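Local coordinates for protein putative surface-anchored fimbrial subunit (Corynebacterium diphtheriae, PDB 3HR6) that forms the shaft of the pilus as its major pilin, an elongated subunit of tandem Ig-like modules that probably joins others end to end, at residues T5-P16 with L132-A143; G186-A195 with V226-L236. All blocks are in the same frame, centred on the assembly; numbering follows the deposited sequence. Where two conformers were deposited one is given.

Contact 1. Residues T5-P16 with L132-A143; sequences TSIAVHALMGLP and LQDVHVYPKHQA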
# COMPACT_ATOMS: atom_id res chain seq x y z
N THR A 5 16.06 39.29 7.75
CA THR A 5 14.65 39.00 7.83
C THR A 5 14.47 37.50 7.98
O THR A 5 15.43 36.74 7.88
CB THR A 5 13.94 39.58 6.56
OG1 THR A 5 12.55 39.79 6.81
CG2 THR A 5 14.14 38.67 5.36
N SER A 6 13.24 37.07 8.25
CA SER A 6 12.94 35.64 8.27
C SER A 6 11.52 35.41 7.78
O SER A 6 10.68 36.30 7.86
CB SER A 6 13.13 35.02 9.66
OG SER A 6 12.17 35.49 10.59
N ILE A 7 11.30 34.22 7.22
CA ILE A 7 9.98 33.74 6.83
C ILE A 7 9.67 32.48 7.61
O ILE A 7 10.38 31.48 7.51
CB ILE A 7 9.86 33.53 5.31
CG1 ILE A 7 10.06 34.86 4.58
CG2 ILE A 7 8.47 32.97 4.96
CD1 ILE A 7 10.52 34.70 3.16
N ALA A 8 8.60 32.54 8.40
CA ALA A 8 8.09 31.41 9.15
C ALA A 8 6.90 30.86 8.39
O ALA A 8 5.85 31.54 8.27
CB ALA A 8 7.67 31.88 10.52
N VAL A 9 7.05 29.65 7.85
CA VAL A 9 5.98 28.98 7.12
C VAL A 9 5.23 28.06 8.07
O VAL A 9 5.78 27.10 8.59
CB VAL A 9 6.50 28.14 5.92
CG1 VAL A 9 5.33 27.57 5.16
CG2 VAL A 9 7.38 28.97 5.00
N HIS A 10 3.93 28.32 8.21
CA HIS A 10 3.02 27.46 8.96
C HIS A 10 2.10 26.71 8.00
O HIS A 10 1.28 27.31 7.31
CB HIS A 10 2.19 28.32 9.91
CG HIS A 10 2.99 29.20 10.81
ND1 HIS A 10 3.63 28.73 11.94
CD2 HIS A 10 3.28 30.52 10.74
CE1 HIS A 10 4.25 29.73 12.54
NE2 HIS A 10 4.06 30.82 11.83
N ALA A 11 2.18 25.39 8.00
CA ALA A 11 1.45 24.58 7.07
C ALA A 11 0.12 24.23 7.68
O ALA A 11 0.06 23.45 8.62
CB ALA A 11 2.25 23.31 6.77
N LEU A 12 -0.95 24.83 7.17
CA LEU A 12 -2.29 24.63 7.71
C LEU A 12 -3.05 23.57 6.94
O LEU A 12 -3.05 23.58 5.69
CB LEU A 12 -3.05 25.95 7.63
CG LEU A 12 -2.85 26.85 8.83
CD1 LEU A 12 -1.43 26.92 9.37
CD2 LEU A 12 -3.50 28.22 8.57
N MET A 13 -3.71 22.67 7.65
CA MET A 13 -4.60 21.69 7.02
C MET A 13 -6.02 22.24 6.97
O MET A 13 -6.64 22.47 8.01
CB MET A 13 -4.58 20.38 7.82
CG MET A 13 -5.60 19.38 7.34
SD MET A 13 -5.44 17.76 8.08
CE MET A 13 -5.66 18.17 9.83
N GLY A 14 -6.56 22.43 5.77
CA GLY A 14 -7.94 22.91 5.63
C GLY A 14 -8.16 23.58 4.30
O GLY A 14 -7.24 23.62 3.47
N LEU A 15 -9.38 24.07 4.09
CA LEU A 15 -9.77 24.67 2.83
C LEU A 15 -9.74 26.20 2.93
O LEU A 15 -10.25 26.77 3.88
CB LEU A 15 -11.16 24.17 2.45
CG LEU A 15 -11.17 22.70 2.05
CD1 LEU A 15 -12.61 22.12 2.04
CD2 LEU A 15 -10.46 22.49 0.73
N PRO A 16 -9.10 26.87 1.94
CA PRO A 16 -9.07 28.34 1.95
C PRO A 16 -10.47 28.93 1.83
O PRO A 16 -11.35 28.32 1.23
CB PRO A 16 -8.23 28.70 0.72
CG PRO A 16 -7.60 27.45 0.22
CD PRO A 16 -8.22 26.27 0.91
N LEU A 132 8.24 44.81 9.72
CA LEU A 132 8.15 43.45 10.21
C LEU A 132 9.26 42.66 9.52
O LEU A 132 9.20 42.38 8.32
CB LEU A 132 6.78 42.88 9.87
CG LEU A 132 6.36 41.51 10.36
CD1 LEU A 132 6.58 41.35 11.86
CD2 LEU A 132 4.90 41.30 9.98
N GLN A 133 10.28 42.32 10.30
CA GLN A 133 11.42 41.55 9.81
C GLN A 133 11.15 40.08 9.85
O GLN A 133 11.66 39.35 9.02
CB GLN A 133 12.67 41.82 10.65
CG GLN A 133 13.07 43.26 10.73
CD GLN A 133 13.42 43.86 9.39
OE1 GLN A 133 13.81 43.15 8.46
NE2 GLN A 133 13.28 45.17 9.27
N ASP A 134 10.37 39.63 10.84
CA ASP A 134 10.02 38.23 10.97
C ASP A 134 8.59 38.01 10.47
O ASP A 134 7.58 38.28 11.17
CB ASP A 134 10.27 37.78 12.41
CG ASP A 134 11.72 38.09 12.85
OD1 ASP A 134 12.67 37.51 12.28
OD2 ASP A 134 11.90 38.94 13.73
N VAL A 135 8.52 37.53 9.24
CA VAL A 135 7.27 37.35 8.53
C VAL A 135 6.73 35.94 8.77
O VAL A 135 7.50 34.99 8.95
CB VAL A 135 7.46 37.65 7.03
CG1 VAL A 135 6.21 37.30 6.21
CG2 VAL A 135 7.83 39.14 6.88
N HIS A 136 5.39 35.84 8.81
CA HIS A 136 4.66 34.56 8.93
C HIS A 136 3.66 34.38 7.79
O HIS A 136 2.93 35.33 7.44
CB HIS A 136 3.90 34.55 10.25
CG HIS A 136 4.79 34.56 11.45
ND1 HIS A 136 5.22 33.40 12.05
CD2 HIS A 136 5.40 35.57 12.10
CE1 HIS A 136 6.02 33.71 13.06
NE2 HIS A 136 6.15 35.02 13.11
N VAL A 137 3.64 33.17 7.24
CA VAL A 137 2.74 32.81 6.15
C VAL A 137 2.11 31.47 6.46
O VAL A 137 2.66 30.68 7.22
CB VAL A 137 3.43 32.79 4.78
CG1 VAL A 137 3.95 34.19 4.48
CG2 VAL A 137 4.56 31.79 4.78
N TYR A 138 0.94 31.26 5.89
CA TYR A 138 0.01 30.23 6.34
C TYR A 138 -0.63 29.49 5.14
O TYR A 138 -1.86 29.45 5.01
CB TYR A 138 -1.07 30.88 7.21
CG TYR A 138 -0.53 31.54 8.45
CD1 TYR A 138 -0.40 30.84 9.64
CD2 TYR A 138 -0.13 32.86 8.42
CE1 TYR A 138 0.12 31.44 10.78
CE2 TYR A 138 0.41 33.48 9.54
CZ TYR A 138 0.53 32.76 10.71
OH TYR A 138 1.06 33.36 11.82
N PRO A 139 0.18 28.89 4.28
CA PRO A 139 -0.34 28.11 3.16
C PRO A 139 -1.21 26.92 3.64
O PRO A 139 -0.88 26.30 4.65
CB PRO A 139 0.93 27.63 2.47
CG PRO A 139 1.91 27.52 3.59
CD PRO A 139 1.65 28.76 4.38
N LYS A 140 -2.31 26.66 2.94
CA LYS A 140 -3.22 25.56 3.24
C LYS A 140 -2.95 24.37 2.35
O LYS A 140 -2.68 24.51 1.16
CB LYS A 140 -4.69 25.98 3.03
CG LYS A 140 -5.35 26.67 4.19
CD LYS A 140 -4.64 27.91 4.71
CE LYS A 140 -5.12 29.26 4.16
NZ LYS A 140 -4.40 30.40 4.86
N HIS A 141 -3.03 23.18 2.93
CA HIS A 141 -3.00 21.93 2.17
C HIS A 141 -4.15 21.08 2.65
O HIS A 141 -4.80 21.39 3.65
CB HIS A 141 -1.70 21.18 2.36
CG HIS A 141 -1.49 20.71 3.76
ND1 HIS A 141 -0.82 21.45 4.70
CD2 HIS A 141 -1.94 19.60 4.39
CE1 HIS A 141 -0.84 20.81 5.86
NE2 HIS A 141 -1.51 19.68 5.70
N GLN A 142 -4.44 20.01 1.91
CA GLN A 142 -5.52 19.10 2.28
C GLN A 142 -4.96 17.72 2.46
O GLN A 142 -4.12 17.26 1.72
CB GLN A 142 -6.67 19.11 1.25
CG GLN A 142 -7.44 20.44 1.13
CD GLN A 142 -6.77 21.47 0.26
OE1 GLN A 142 -6.48 21.23 -0.92
NE2 GLN A 142 -6.51 22.65 0.83
N ALA A 143 -5.45 17.06 3.49
CA ALA A 143 -5.03 15.73 3.81
C ALA A 143 -5.61 14.69 2.83
O ALA A 143 -6.68 14.87 2.25
CB ALA A 143 -5.45 15.38 5.25
O HOH W 1 9.52 34.69 10.74
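H10 and H136 meet rim to rim across a parallel pair of beta strands, 5-13 and 131-143, which run side by side in the N-terminal Ig-like module of the pilin. NE2 of H10 lies 2.8 Å from ND1 of H136 in a nearly straight hydrogen bond that either ring could donate, and the two planes differ by only 10°. Y138 flanks H10 on a near-parallel plane but slid aside, so that CE1 of Y138 comes 3.3 Å from CD2 of H10 with little ring overlap. With CG set anti to its carbonyl carbon (chi1 -54°), H10 lies alongside Y138, and its other ring nitrogen, ND1, bonds to the carbonyl of G87, which together with the H136 bond fixes the turn of the imidazole. On the same sheet face as A8 and H136, OD1 of D134 accepts from S6 OG at 2.7 Å through its anti lone pair; a water bridges S6 OG and V135 O. On the opposite face, around V9 and V137, the contact is apolar: V9 CG2 touches V137 CG2, neighbouring P139 brings CG to 3.8 Å from V9 CG1, and F39 of strand 38-44 packs on both V9 and P139. The backbone ladder from S6 to G14 breaks at P139, which has no N-H for O of H10 and sets CD 3.3 Å from it; strand 89-94 flanks the T5-V9 part. Further along, M13 CA sits over one face of the H141 imidazole, a CH-pi contact 4.1 Å from the ring centroid. Beyond it Q142 folds back at chi2 (81°), its OE1 taken by the backbone N of A179, while its NE2 donates in its own amide plane to the carbonyl oxygen of G14 at 2.9 Å.

Contact 2. Residues G186-A195 with V226-L236; sequences GFTVADKLPA and VGDRTVLSVQL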
# COMPACT_ATOMS: atom_id res chain seq x y z
N GLY A 186 -2.28 15.33 -10.15
CA GLY A 186 -2.26 13.97 -10.68
C GLY A 186 -2.84 13.10 -9.62
O GLY A 186 -3.19 13.58 -8.55
N PHE A 187 -2.96 11.80 -9.89
CA PHE A 187 -3.56 10.91 -8.92
C PHE A 187 -3.13 9.50 -9.26
O PHE A 187 -3.54 8.96 -10.28
CB PHE A 187 -5.09 11.06 -8.89
CG PHE A 187 -5.70 10.78 -7.54
CD1 PHE A 187 -5.75 11.75 -6.57
CD2 PHE A 187 -6.20 9.54 -7.23
CE1 PHE A 187 -6.32 11.52 -5.35
CE2 PHE A 187 -6.74 9.30 -5.96
CZ PHE A 187 -6.79 10.28 -5.05
N THR A 188 -2.20 8.99 -8.47
CA THR A 188 -1.64 7.69 -8.74
C THR A 188 -1.92 6.75 -7.56
O THR A 188 -1.77 7.14 -6.42
CB THR A 188 -0.12 7.80 -8.96
OG1 THR A 188 0.13 8.57 -10.14
CG2 THR A 188 0.52 6.41 -9.13
N VAL A 189 -2.37 5.53 -7.84
CA VAL A 189 -2.49 4.49 -6.81
C VAL A 189 -1.50 3.41 -7.24
O VAL A 189 -1.61 2.90 -8.34
CB VAL A 189 -3.90 3.93 -6.66
CG1 VAL A 189 -3.92 2.74 -5.60
CG2 VAL A 189 -4.88 5.06 -6.26
N ALA A 190 -0.51 3.12 -6.38
CA ALA A 190 0.51 2.12 -6.69
C ALA A 190 0.57 1.08 -5.63
O ALA A 190 0.31 1.35 -4.45
CB ALA A 190 1.91 2.75 -6.82
N ASP A 191 0.91 -0.12 -6.07
CA ASP A 191 0.93 -1.26 -5.13
C ASP A 191 2.10 -2.11 -5.49
O ASP A 191 2.17 -2.64 -6.61
CB ASP A 191 -0.40 -2.03 -5.23
CG ASP A 191 -0.56 -3.10 -4.17
OD1 ASP A 191 0.47 -3.76 -3.82
OD2 ASP A 191 -1.68 -3.26 -3.68
N LYS A 192 3.07 -2.23 -4.58
CA LYS A 192 4.23 -3.08 -4.81
C LYS A 192 3.86 -4.40 -4.21
O LYS A 192 3.86 -4.57 -2.98
CB LYS A 192 5.52 -2.51 -4.18
CG LYS A 192 6.81 -3.25 -4.51
CD LYS A 192 7.98 -2.45 -3.85
CE LYS A 192 9.33 -2.94 -4.22
NZ LYS A 192 10.32 -2.11 -3.49
N LEU A 193 3.45 -5.31 -5.08
CA LEU A 193 2.95 -6.59 -4.65
C LEU A 193 4.03 -7.31 -3.83
O LEU A 193 5.19 -7.20 -4.15
CB LEU A 193 2.55 -7.46 -5.83
CG LEU A 193 1.20 -7.18 -6.54
CD1 LEU A 193 1.13 -5.79 -7.13
CD2 LEU A 193 0.94 -8.21 -7.62
N PRO A 194 3.59 -8.10 -2.84
CA PRO A 194 4.60 -8.95 -2.21
C PRO A 194 5.27 -9.91 -3.19
O PRO A 194 4.69 -10.30 -4.19
CB PRO A 194 3.81 -9.70 -1.13
CG PRO A 194 2.42 -9.70 -1.57
CD PRO A 194 2.22 -8.44 -2.44
N ALA A 195 6.50 -10.33 -2.89
CA ALA A 195 7.25 -11.16 -3.81
C ALA A 195 6.67 -12.51 -4.10
O ALA A 195 6.98 -13.08 -5.11
CB ALA A 195 8.69 -11.35 -3.33
N VAL A 226 10.34 -4.01 -9.74
CA VAL A 226 11.36 -3.40 -8.90
C VAL A 226 11.94 -4.55 -8.10
O VAL A 226 11.26 -5.11 -7.25
CB VAL A 226 10.83 -2.36 -7.95
CG1 VAL A 226 11.96 -1.93 -7.01
CG2 VAL A 226 10.28 -1.14 -8.69
N GLY A 227 13.17 -4.94 -8.44
CA GLY A 227 13.73 -6.18 -7.94
C GLY A 227 12.82 -7.37 -8.22
O GLY A 227 12.40 -7.60 -9.36
N ASP A 228 12.52 -8.14 -7.18
CA ASP A 228 11.73 -9.36 -7.36
C ASP A 228 10.26 -9.13 -7.10
O ASP A 228 9.49 -10.08 -6.85
CB ASP A 228 12.27 -10.49 -6.47
CG ASP A 228 12.19 -10.16 -4.98
OD1 ASP A 228 11.80 -9.04 -4.59
OD2 ASP A 228 12.55 -11.04 -4.17
N ARG A 229 9.85 -7.86 -7.10
CA ARG A 229 8.45 -7.53 -6.91
C ARG A 229 7.87 -6.70 -8.05
O ARG A 229 8.52 -5.83 -8.59
CB ARG A 229 8.24 -6.82 -5.59
CG ARG A 229 8.60 -7.76 -4.40
CD ARG A 229 8.79 -6.96 -3.17
NE ARG A 229 7.55 -6.33 -2.75
CZ ARG A 229 7.44 -5.49 -1.71
NH1 ARG A 229 8.50 -5.11 -1.03
NH2 ARG A 229 6.25 -4.98 -1.42
N THR A 230 6.61 -6.99 -8.37
CA THR A 230 5.83 -6.22 -9.34
C THR A 230 5.11 -5.07 -8.66
O THR A 230 4.41 -5.27 -7.67
CB THR A 230 4.76 -7.09 -10.01
OG1 THR A 230 5.36 -8.25 -10.55
CG2 THR A 230 4.08 -6.32 -11.15
N VAL A 231 5.26 -3.86 -9.20
CA VAL A 231 4.45 -2.73 -8.86
C VAL A 231 3.36 -2.58 -9.92
O VAL A 231 3.64 -2.60 -11.13
CB VAL A 231 5.27 -1.43 -8.87
CG1 VAL A 231 4.39 -0.24 -8.48
CG2 VAL A 231 6.49 -1.54 -7.94
N LEU A 232 2.12 -2.48 -9.45
CA LEU A 232 0.96 -2.14 -10.26
C LEU A 232 0.66 -0.68 -10.00
O LEU A 232 0.61 -0.26 -8.87
CB LEU A 232 -0.23 -2.98 -9.83
CG LEU A 232 -1.60 -2.59 -10.43
CD1 LEU A 232 -1.63 -2.63 -11.94
CD2 LEU A 232 -2.69 -3.46 -9.84
N SER A 233 0.43 0.08 -11.05
CA SER A 233 0.21 1.52 -10.93
C SER A 233 -0.97 1.91 -11.78
O SER A 233 -1.04 1.49 -12.92
CB SER A 233 1.43 2.23 -11.52
OG SER A 233 1.24 3.63 -11.50
N VAL A 234 -1.85 2.70 -11.17
CA VAL A 234 -3.05 3.25 -11.82
C VAL A 234 -2.96 4.75 -11.69
O VAL A 234 -2.86 5.27 -10.59
CB VAL A 234 -4.32 2.77 -11.18
CG1 VAL A 234 -5.56 3.53 -11.82
CG2 VAL A 234 -4.44 1.24 -11.30
N GLN A 235 -3.04 5.44 -12.82
CA GLN A 235 -2.82 6.86 -12.83
C GLN A 235 -3.94 7.51 -13.57
O GLN A 235 -4.26 7.09 -14.68
CB GLN A 235 -1.52 7.08 -13.58
CG GLN A 235 -0.91 8.40 -13.42
CD GLN A 235 0.58 8.34 -13.69
OE1 GLN A 235 1.42 8.04 -12.79
NE2 GLN A 235 0.93 8.61 -14.91
N LEU A 236 -4.50 8.55 -12.99
CA LEU A 236 -5.54 9.33 -13.65
C LEU A 236 -4.97 10.58 -14.30
O LEU A 236 -4.21 11.32 -13.69
CB LEU A 236 -6.64 9.74 -12.68
CG LEU A 236 -7.34 8.62 -11.92
CD1 LEU A 236 -8.30 9.20 -10.83
CD2 LEU A 236 -8.06 7.72 -12.90
O HOH W 2 5.46 -9.26 -6.80
O HOH W 3 9.45 -12.79 -6.43
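NH2 of R229 is gripped from two sides of the fold, by O of K192 at 2.9 Å in a somewhat bent hydrogen bond and by the carboxylate of E287 in a salt bridge. NE of the same guanidinium donates to the next carbonyl, O of L193, also at 2.9 Å but nearly straight and in the guanidinium plane. Both donors stand above the planes of the carbonyls they meet rather than on a lone pair. A bend at chi3 (66°) turns the R229 head across the aliphatic chain of K192, whose CG lies 3.4 Å above one guanidinium face. K192 itself, fully extended with CG opposite its backbone N (chi1 -173°), carries its ammonium past V226 CG1, and its NZ comes to 4.3 Å from NH1 of R229. K192 has an acid of its own in D285, which with E287 probably offsets the mutual repulsion. A195 CB closes over the start of the arginine chain, 3.7 Å from R229 CG, next to the type II' turn V226-R229. From there the strands pair as regular antiparallel beta structure, with V189 and V234, like D191 and L232, forming hydrogen-bonded pairs. At the far end T188 OG1 lies 3.0 Å from OE1 of Q235, but its stronger partner is the carbonyl of S278, and the one proton cannot serve both. The face bearing V189, D191 and L232 is turned to strand 251-259, where L252 meets V189 and F256 lies against both D191 and L232; D191 OD2 is hydrogen-bonded to NZ of K149. Both strands are internal to their sheet, flanked by 219-226 beyond 229-236 and by 268-276 beyond 187-192, in keeping with the Ig-like sandwich of this middle module.

The two contacts follow one another along the chain: contact 1 joins strands 5-13 and 131-143, and contact 2 begins beyond it with strands 187-192 and 229-236. Their centres are 33 Å apart, whereas their nearest atoms are about 8 Å apart without touching. They lie in separate beta-sheets and belong to different domains, the pilin D1 domain and the Cna-B-like domain. Contact 1 brings together in parallel two strands over a hundred residues apart in sequence, while contact 2 pairs antiparallel strands about 30 residues apart, near the centre of the chain, in a beta-sheet that continues into strand 302-315. This serial placement matches a pilin built of tandem Ig-like modules.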